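Local coordinates for glucanase (Clostridium thermocellum, PDB 5GXX), which probably hydrolyses internal beta-1,4-glucosidic bonds of cellulose, as a family 9 endoglucanase of the cellulosome, at residues Asp236-Tyr250 and Phe268-Tyr281. The protein carries 1 engineered substitution. Sequence-based numbering, arbitrary orientation.
Sequences DIEYQWAHCWDDCHY and FAQMHLDWWTPQGY. With CA (calcium ion), chain C.
Tyr239 lays one face of its ring on Met271: Met271 CG stands 3.6 Å from the centroid of the Tyr239 ring, almost on the ring normal, and its SD follows toward Tyr239 CE1 in a Met-aromatic contact. The opposite face is met near its rim by Gln240 CG. At the ring's edge, in its plane, sits Trp275 CB, and that edge is turned to the face of the Trp275 five-membered ring in an offset edge-to-face pair, planes at 88°. Tyr281 completes the aromatic cluster, its CD2 3.5 Å from Tyr239 OH. Gln240 covers the indole of Trp275: its CA lies 3.5 Å above the centroid of the six-membered ring, and its extended side chain carries the amide nearly parallel to the indole, where NE2 donates to Tyr239 OH.

Two nearly straight N-H...O hydrogen bonds join helix 263-276 to the backbone of the loop. His272, its CG anti to the backbone N (chi1 165°), directs ND1 in its ring plane to a lone pair of Tyr239 O at 2.9 Å; Tyr250 CB and CD1 cover one face of this imidazole. Trp276 NE1 reaches Trp241 O, also at 2.9 Å, but from above the carbonyl plane. Phe268 brings its edge to the carbonyls of Ile237 and Glu238, with CE1 3.2 Å from Glu238 O.

Further out, His249 NE2 donates to that same Glu238 O, while Asp247 OD1 receives both His249 ND1 and, in an Asx turn, His249 N. The adjoining Asp246 binds calcium through its backbone O, together with Ser195, Gly196, Asp199 and Glu200. Loop carbonyls thus accept from imidazole and indole N-H groups amid aromatic packing, a join without a salt bridge between helix 263-276 and the loop that carries a calcium ligand in the family 9 domain.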
loop_
_atom_site.group_PDB
_atom_site.type_symbol
_atom_site.label_atom_id
_atom_site.label_comp_id
_atom_site.label_asym_id
_atom_site.label_seq_id
_atom_site.Cartn_x
_atom_site.Cartn_y
_atom_site.Cartn_z
ATOM N N ASP A 236 46.882 -38.795 17.201
ATOM C CA ASP A 236 45.846 -38.948 18.216
ATOM C C ASP A 236 44.463 -38.713 17.610
ATOM O O ASP A 236 44.296 -37.855 16.740
ATOM C CB ASP A 236 46.042 -37.928 19.338
ATOM C CG ASP A 236 47.309 -38.152 20.151
ATOM O OD1 ASP A 236 47.761 -39.306 20.309
ATOM O OD2 ASP A 236 47.827 -37.148 20.682
ATOM N N ILE A 237 43.480 -39.461 18.105
ATOM C CA ILE A 237 42.076 -39.234 17.767
ATOM C C ILE A 237 41.715 -37.851 18.300
ATOM O O ILE A 237 42.172 -37.463 19.380
ATOM C CB ILE A 237 41.179 -40.349 18.350
ATOM C CG1 ILE A 237 41.478 -41.677 17.628
ATOM C CG2 ILE A 237 39.696 -39.998 18.218
ATOM C CD1 ILE A 237 41.079 -42.910 18.395
ATOM N N GLU A 238 40.925 -37.098 17.540
ATOM C CA GLU A 238 40.546 -35.743 17.934
ATOM C C GLU A 238 39.971 -35.713 19.355
ATOM O O GLU A 238 39.096 -36.512 19.693
ATOM C CB GLU A 238 39.574 -35.132 16.918
ATOM C CG GLU A 238 39.057 -33.752 17.354
ATOM C CD GLU A 238 38.206 -33.063 16.302
ATOM O OE1 GLU A 238 37.693 -33.760 15.392
ATOM O OE2 GLU A 238 38.028 -31.823 16.410
ATOM N N TYR A 239 40.483 -34.806 20.191
ATOM C CA TYR A 239 39.981 -34.686 21.562
ATOM C C TYR A 239 39.620 -33.274 22.029
ATOM O O TYR A 239 38.981 -33.141 23.074
ATOM C CB TYR A 239 40.966 -35.298 22.563
ATOM C CG TYR A 239 42.299 -34.599 22.654
ATOM C CD1 TYR A 239 43.300 -34.848 21.710
ATOM C CD2 TYR A 239 42.565 -33.687 23.670
ATOM C CE1 TYR A 239 44.517 -34.182 21.779
ATOM C CE2 TYR A 239 43.776 -33.022 23.753
ATOM C CZ TYR A 239 44.757 -33.294 22.808
ATOM O OH TYR A 239 45.966 -32.643 22.878
ATOM N N GLN A 240 40.015 -32.258 21.262
ATOM C CA GLN A 240 39.868 -30.847 21.644
ATOM C C GLN A 240 38.537 -30.269 21.144
ATOM O O GLN A 240 38.496 -29.309 20.363
ATOM C CB GLN A 240 41.062 -30.036 21.137
ATOM C CG GLN A 240 42.402 -30.495 21.679
ATOM C CD GLN A 240 43.545 -29.606 21.242
ATOM O OE1 GLN A 240 43.351 -28.554 20.625
ATOM N NE2 GLN A 240 44.759 -30.034 21.565
ATOM N N TRP A 241 37.453 -30.906 21.570
ATOM C CA TRP A 241 36.112 -30.427 21.292
ATOM C C TRP A 241 35.196 -31.094 22.322
ATOM O O TRP A 241 35.692 -31.750 23.240
ATOM C CB TRP A 241 35.723 -30.700 19.823
ATOM C CG TRP A 241 34.600 -29.816 19.335
ATOM C CD1 TRP A 241 33.324 -30.199 19.045
ATOM C CD2 TRP A 241 34.666 -28.407 19.064
ATOM N NE1 TRP A 241 32.584 -29.124 18.616
ATOM C CE2 TRP A 241 33.375 -28.004 18.648
ATOM C CE3 TRP A 241 35.682 -27.443 19.135
ATOM C CZ2 TRP A 241 33.081 -26.686 18.278
ATOM C CZ3 TRP A 241 35.374 -26.116 18.802
ATOM C CH2 TRP A 241 34.081 -25.755 18.383
ATOM N N ALA A 242 33.887 -30.909 22.182
ATOM C CA ALA A 242 32.879 -31.518 23.040
ATOM C C ALA A 242 32.092 -32.603 22.320
ATOM O O ALA A 242 31.783 -32.483 21.135
ATOM C CB ALA A 242 31.881 -30.479 23.542
ATOM N N HIS A 243 31.712 -33.620 23.086
ATOM C CA HIS A 243 30.577 -34.466 22.750
ATOM C C HIS A 243 29.391 -33.563 22.425
ATOM O O HIS A 243 29.050 -32.690 23.215
ATOM C CB HIS A 243 30.254 -35.297 23.983
ATOM C CG HIS A 243 29.284 -36.407 23.738
ATOM N ND1 HIS A 243 29.685 -37.643 23.276
ATOM C CD2 HIS A 243 27.939 -36.472 23.886
ATOM C CE1 HIS A 243 28.622 -38.419 23.152
ATOM N NE2 HIS A 243 27.550 -37.739 23.523
ATOM N N CYS A 244 28.766 -33.785 21.271
ATOM C CA CYS A 244 27.634 -32.964 20.857
ATOM C C CYS A 244 26.867 -33.612 19.710
ATOM O O CYS A 244 27.243 -34.686 19.220
ATOM C CB CYS A 244 28.146 -31.591 20.410
ATOM S SG CYS A 244 29.203 -31.630 18.916
ATOM N N TRP A 245 25.816 -32.931 19.269
ATOM C CA TRP A 245 24.954 -33.436 18.188
ATOM C C TRP A 245 25.706 -33.888 16.939
ATOM O O TRP A 245 25.211 -34.761 16.232
ATOM C CB TRP A 245 23.874 -32.420 17.795
ATOM C CG TRP A 245 24.472 -31.131 17.287
ATOM C CD1 TRP A 245 24.807 -30.023 18.024
ATOM C CD2 TRP A 245 24.876 -30.846 15.942
ATOM N NE1 TRP A 245 25.391 -29.071 17.226
ATOM C CE2 TRP A 245 25.429 -29.545 15.939
ATOM C CE3 TRP A 245 24.812 -31.554 14.738
ATOM C CZ2 TRP A 245 25.925 -28.940 14.777
ATOM C CZ3 TRP A 245 25.296 -30.951 13.583
ATOM C CH2 TRP A 245 25.851 -29.663 13.613
ATOM N N ASP A 246 26.835 -33.256 16.636
ATOM C CA ASP A 246 27.594 -33.561 15.427
ATOM C C ASP A 246 28.588 -34.721 15.567
ATOM O O ASP A 246 29.013 -35.348 14.586
ATOM C CB ASP A 246 28.361 -32.317 14.984
ATOM C CG ASP A 246 29.097 -32.535 13.684
ATOM O OD1 ASP A 246 28.422 -32.637 12.648
ATOM O OD2 ASP A 246 30.340 -32.643 13.708
ATOM N N ASP A 247 28.979 -34.969 16.814
ATOM C CA ASP A 247 30.107 -35.830 17.112
ATOM C C ASP A 247 30.069 -36.412 18.524
ATOM O O ASP A 247 30.391 -35.748 19.517
ATOM C CB ASP A 247 31.409 -35.068 16.866
ATOM C CG ASP A 247 32.632 -35.961 16.886
ATOM O OD1 ASP A 247 32.510 -37.171 17.204
ATOM O OD2 ASP A 247 33.724 -35.417 16.614
ATOM N N CYS A 248 29.686 -37.680 18.583
ATOM C CA CYS A 248 29.554 -38.442 19.813
ATOM C C CYS A 248 30.711 -39.406 20.053
ATOM O O CYS A 248 30.614 -40.272 20.922
ATOM C CB CYS A 248 28.220 -39.201 19.807
ATOM S SG CYS A 248 26.763 -38.176 20.058
ATOM N N HIS A 249 31.823 -39.291 19.323
ATOM C CA HIS A 249 32.926 -40.231 19.551
ATOM C C HIS A 249 33.512 -40.131 20.947
ATOM O O HIS A 249 33.965 -41.133 21.491
ATOM C CB HIS A 249 34.042 -40.261 18.485
ATOM C CG HIS A 249 35.065 -39.171 18.601
ATOM N ND1 HIS A 249 34.901 -37.950 17.988
ATOM C CD2 HIS A 249 36.297 -39.146 19.169
ATOM C CE1 HIS A 249 35.975 -37.205 18.202
ATOM N NE2 HIS A 249 36.828 -37.899 18.938
ATOM N N TYR A 250 33.477 -38.924 21.508
ATOM C CA TYR A 250 34.007 -38.656 22.848
ATOM C C TYR A 250 33.348 -39.582 23.865
ATOM O O TYR A 250 34.021 -40.307 24.601
ATOM C CB TYR A 250 33.801 -37.176 23.239
ATOM C CG TYR A 250 34.309 -36.256 22.144
ATOM C CD1 TYR A 250 35.658 -35.922 22.075
ATOM C CD2 TYR A 250 33.455 -35.770 21.150
ATOM C CE1 TYR A 250 36.146 -35.113 21.056
ATOM C CE2 TYR A 250 33.943 -34.970 20.120
ATOM C CZ TYR A 250 35.284 -34.658 20.076
ATOM O OH TYR A 250 35.789 -33.884 19.057
ATOM N N PHE A 268 42.578 -42.146 25.841
ATOM C CA PHE A 268 41.772 -41.138 25.154
ATOM C C PHE A 268 40.881 -40.347 26.108
ATOM O O PHE A 268 40.895 -39.114 26.050
ATOM C CB PHE A 268 40.916 -41.722 24.022
ATOM C CG PHE A 268 40.022 -40.682 23.400
ATOM C CD1 PHE A 268 40.504 -39.893 22.370
ATOM C CD2 PHE A 268 38.764 -40.418 23.932
ATOM C CE1 PHE A 268 39.707 -38.891 21.818
ATOM C CE2 PHE A 268 37.961 -39.425 23.388
ATOM C CZ PHE A 268 38.442 -38.653 22.337
ATOM N N ALA A 269 40.119 -41.031 26.962
ATOM C CA ALA A 269 39.175 -40.380 27.870
ATOM C C ALA A 269 39.927 -39.408 28.773
ATOM O O ALA A 269 39.434 -38.310 29.008
ATOM C CB ALA A 269 38.421 -41.415 28.708
ATOM N N GLN A 270 41.097 -39.801 29.278
ATOM C CA GLN A 270 41.860 -38.953 30.193
ATOM C C GLN A 270 42.481 -37.748 29.479
ATOM O O GLN A 270 42.509 -36.645 30.031
ATOM C CB GLN A 270 42.899 -39.766 30.982
ATOM C CG GLN A 270 42.254 -40.730 31.959
ATOM C CD GLN A 270 43.200 -41.769 32.520
ATOM O OE1 GLN A 270 44.417 -41.560 32.590
ATOM N NE2 GLN A 270 42.644 -42.903 32.931
ATOM N N MET A 271 42.927 -37.941 28.241
ATOM C CA MET A 271 43.463 -36.836 27.442
ATOM C C MET A 271 42.361 -35.800 27.148
ATOM O O MET A 271 42.523 -34.579 27.372
ATOM C CB MET A 271 44.054 -37.381 26.133
ATOM C CG MET A 271 44.643 -36.315 25.218
ATOM S SD MET A 271 45.339 -37.042 23.714
ATOM C CE MET A 271 46.067 -38.561 24.331
ATOM N N HIS A 272 41.215 -36.301 26.700
ATOM C CA HIS A 272 40.061 -35.469 26.369
ATOM C C HIS A 272 39.556 -34.709 27.601
ATOM O O HIS A 272 39.399 -33.469 27.580
ATOM C CB HIS A 272 38.950 -36.358 25.784
ATOM C CG HIS A 272 37.596 -35.713 25.727
ATOM N ND1 HIS A 272 37.287 -34.676 24.870
ATOM C CD2 HIS A 272 36.465 -35.953 26.440
ATOM C CE1 HIS A 272 36.041 -34.284 25.086
ATOM N NE2 HIS A 272 35.511 -35.056 26.016
ATOM N N LEU A 273 39.334 -35.438 28.690
ATOM C CA LEU A 273 38.826 -34.771 29.889
ATOM C C LEU A 273 39.859 -33.828 30.501
ATOM O O LEU A 273 39.509 -32.736 30.961
ATOM C CB LEU A 273 38.267 -35.750 30.926
ATOM C CG LEU A 273 36.986 -36.461 30.496
ATOM C CD1 LEU A 273 36.670 -37.626 31.432
ATOM C CD2 LEU A 273 35.794 -35.526 30.311
ATOM N N ASP A 274 41.134 -34.224 30.476
ATOM C CA ASP A 274 42.167 -33.340 31.018
ATOM C C ASP A 274 42.155 -32.007 30.267
ATOM O O ASP A 274 42.317 -30.955 30.870
ATOM C CB ASP A 274 43.552 -33.984 30.913
ATOM C CG ASP A 274 43.808 -35.025 31.999
ATOM O OD1 ASP A 274 42.918 -35.287 32.843
ATOM O OD2 ASP A 274 44.944 -35.534 32.011
ATOM N N TRP A 275 41.971 -32.058 28.951
ATOM C CA TRP A 275 41.935 -30.849 28.138
ATOM C C TRP A 275 40.824 -29.896 28.553
ATOM O O TRP A 275 40.981 -28.693 28.404
ATOM C CB TRP A 275 41.853 -31.203 26.649
ATOM C CG TRP A 275 41.887 -30.039 25.696
ATOM C CD1 TRP A 275 42.985 -29.362 25.246
ATOM C CD2 TRP A 275 40.752 -29.405 25.096
ATOM N NE1 TRP A 275 42.598 -28.323 24.413
ATOM C CE2 TRP A 275 41.233 -28.347 24.294
ATOM C CE3 TRP A 275 39.373 -29.641 25.152
ATOM C CZ2 TRP A 275 40.382 -27.540 23.543
ATOM C CZ3 TRP A 275 38.528 -28.843 24.402
ATOM C CH2 TRP A 275 39.040 -27.804 23.607
ATOM N N TRP A 276 39.729 -30.454 29.050
ATOM C CA TRP A 276 38.598 -29.689 29.547
ATOM C C TRP A 276 38.777 -29.150 30.975
ATOM O O TRP A 276 38.069 -28.220 31.356
ATOM C CB TRP A 276 37.348 -30.567 29.474
ATOM C CG TRP A 276 36.730 -30.510 28.120
ATOM C CD1 TRP A 276 36.989 -31.327 27.042
ATOM C CD2 TRP A 276 35.772 -29.549 27.677
ATOM N NE1 TRP A 276 36.232 -30.923 25.959
ATOM C CE2 TRP A 276 35.479 -29.831 26.326
ATOM C CE3 TRP A 276 35.101 -28.491 28.312
ATOM C CZ2 TRP A 276 34.564 -29.066 25.590
ATOM C CZ3 TRP A 276 34.181 -27.748 27.589
ATOM C CH2 TRP A 276 33.922 -28.038 26.235
ATOM N N THR A 277 39.681 -29.735 31.757
ATOM C CA THR A 277 39.852 -29.360 33.161
ATOM C C THR A 277 40.753 -28.130 33.309
ATOM O O THR A 277 41.544 -27.831 32.419
ATOM C CB THR A 277 40.478 -30.500 33.991
ATOM O OG1 THR A 277 41.825 -30.743 33.555
ATOM C CG2 THR A 277 39.620 -31.770 33.942
ATOM N N PRO A 278 40.672 -27.424 34.444
ATOM C CA PRO A 278 41.572 -26.293 34.684
ATOM C C PRO A 278 43.067 -26.595 34.535
ATOM O O PRO A 278 43.830 -25.728 34.108
ATOM C CB PRO A 278 41.222 -25.858 36.112
ATOM C CG PRO A 278 39.747 -26.160 36.186
ATOM C CD PRO A 278 39.659 -27.517 35.510
ATOM N N GLN A 279 43.506 -27.820 34.834
ATOM C CA GLN A 279 44.934 -28.132 34.740
ATOM C C GLN A 279 45.394 -28.407 33.301
ATOM O O GLN A 279 46.593 -28.343 33.027
ATOM C CB GLN A 279 45.288 -29.302 35.661
ATOM C CG GLN A 279 45.191 -28.981 37.165
ATOM C CD GLN A 279 46.242 -28.052 37.727
ATOM O OE1 GLN A 279 47.336 -27.892 37.190
ATOM N NE2 GLN A 279 45.923 -27.457 38.876
ATOM N N GLY A 280 44.449 -28.705 32.413
ATOM C CA GLY A 280 44.738 -28.894 31.005
ATOM C C GLY A 280 45.436 -30.212 30.749
ATOM O O GLY A 280 45.545 -31.069 31.631
ATOM N N TYR A 281 45.917 -30.354 29.520
ATOM C CA TYR A 281 46.590 -31.565 29.077
ATOM C C TYR A 281 47.880 -31.100 28.427
ATOM O O TYR A 281 47.870 -30.609 27.291
ATOM C CB TYR A 281 45.743 -32.287 28.032
ATOM C CG TYR A 281 46.461 -33.497 27.472
ATOM C CD1 TYR A 281 46.705 -34.611 28.273
ATOM C CD2 TYR A 281 46.917 -33.499 26.163
ATOM C CE1 TYR A 281 47.400 -35.708 27.783
ATOM C CE2 TYR A 281 47.601 -34.591 25.653
ATOM C CZ TYR A 281 47.824 -35.690 26.465
ATOM O OH TYR A 281 48.514 -36.765 25.933
HETATM CA CA CA C . 29.571 -36.961 12.981
HETATM O O HOH W 1 49.558 -36.920 23.214
HETATM O O HOH W 2 28.604 -35.370 11.690
#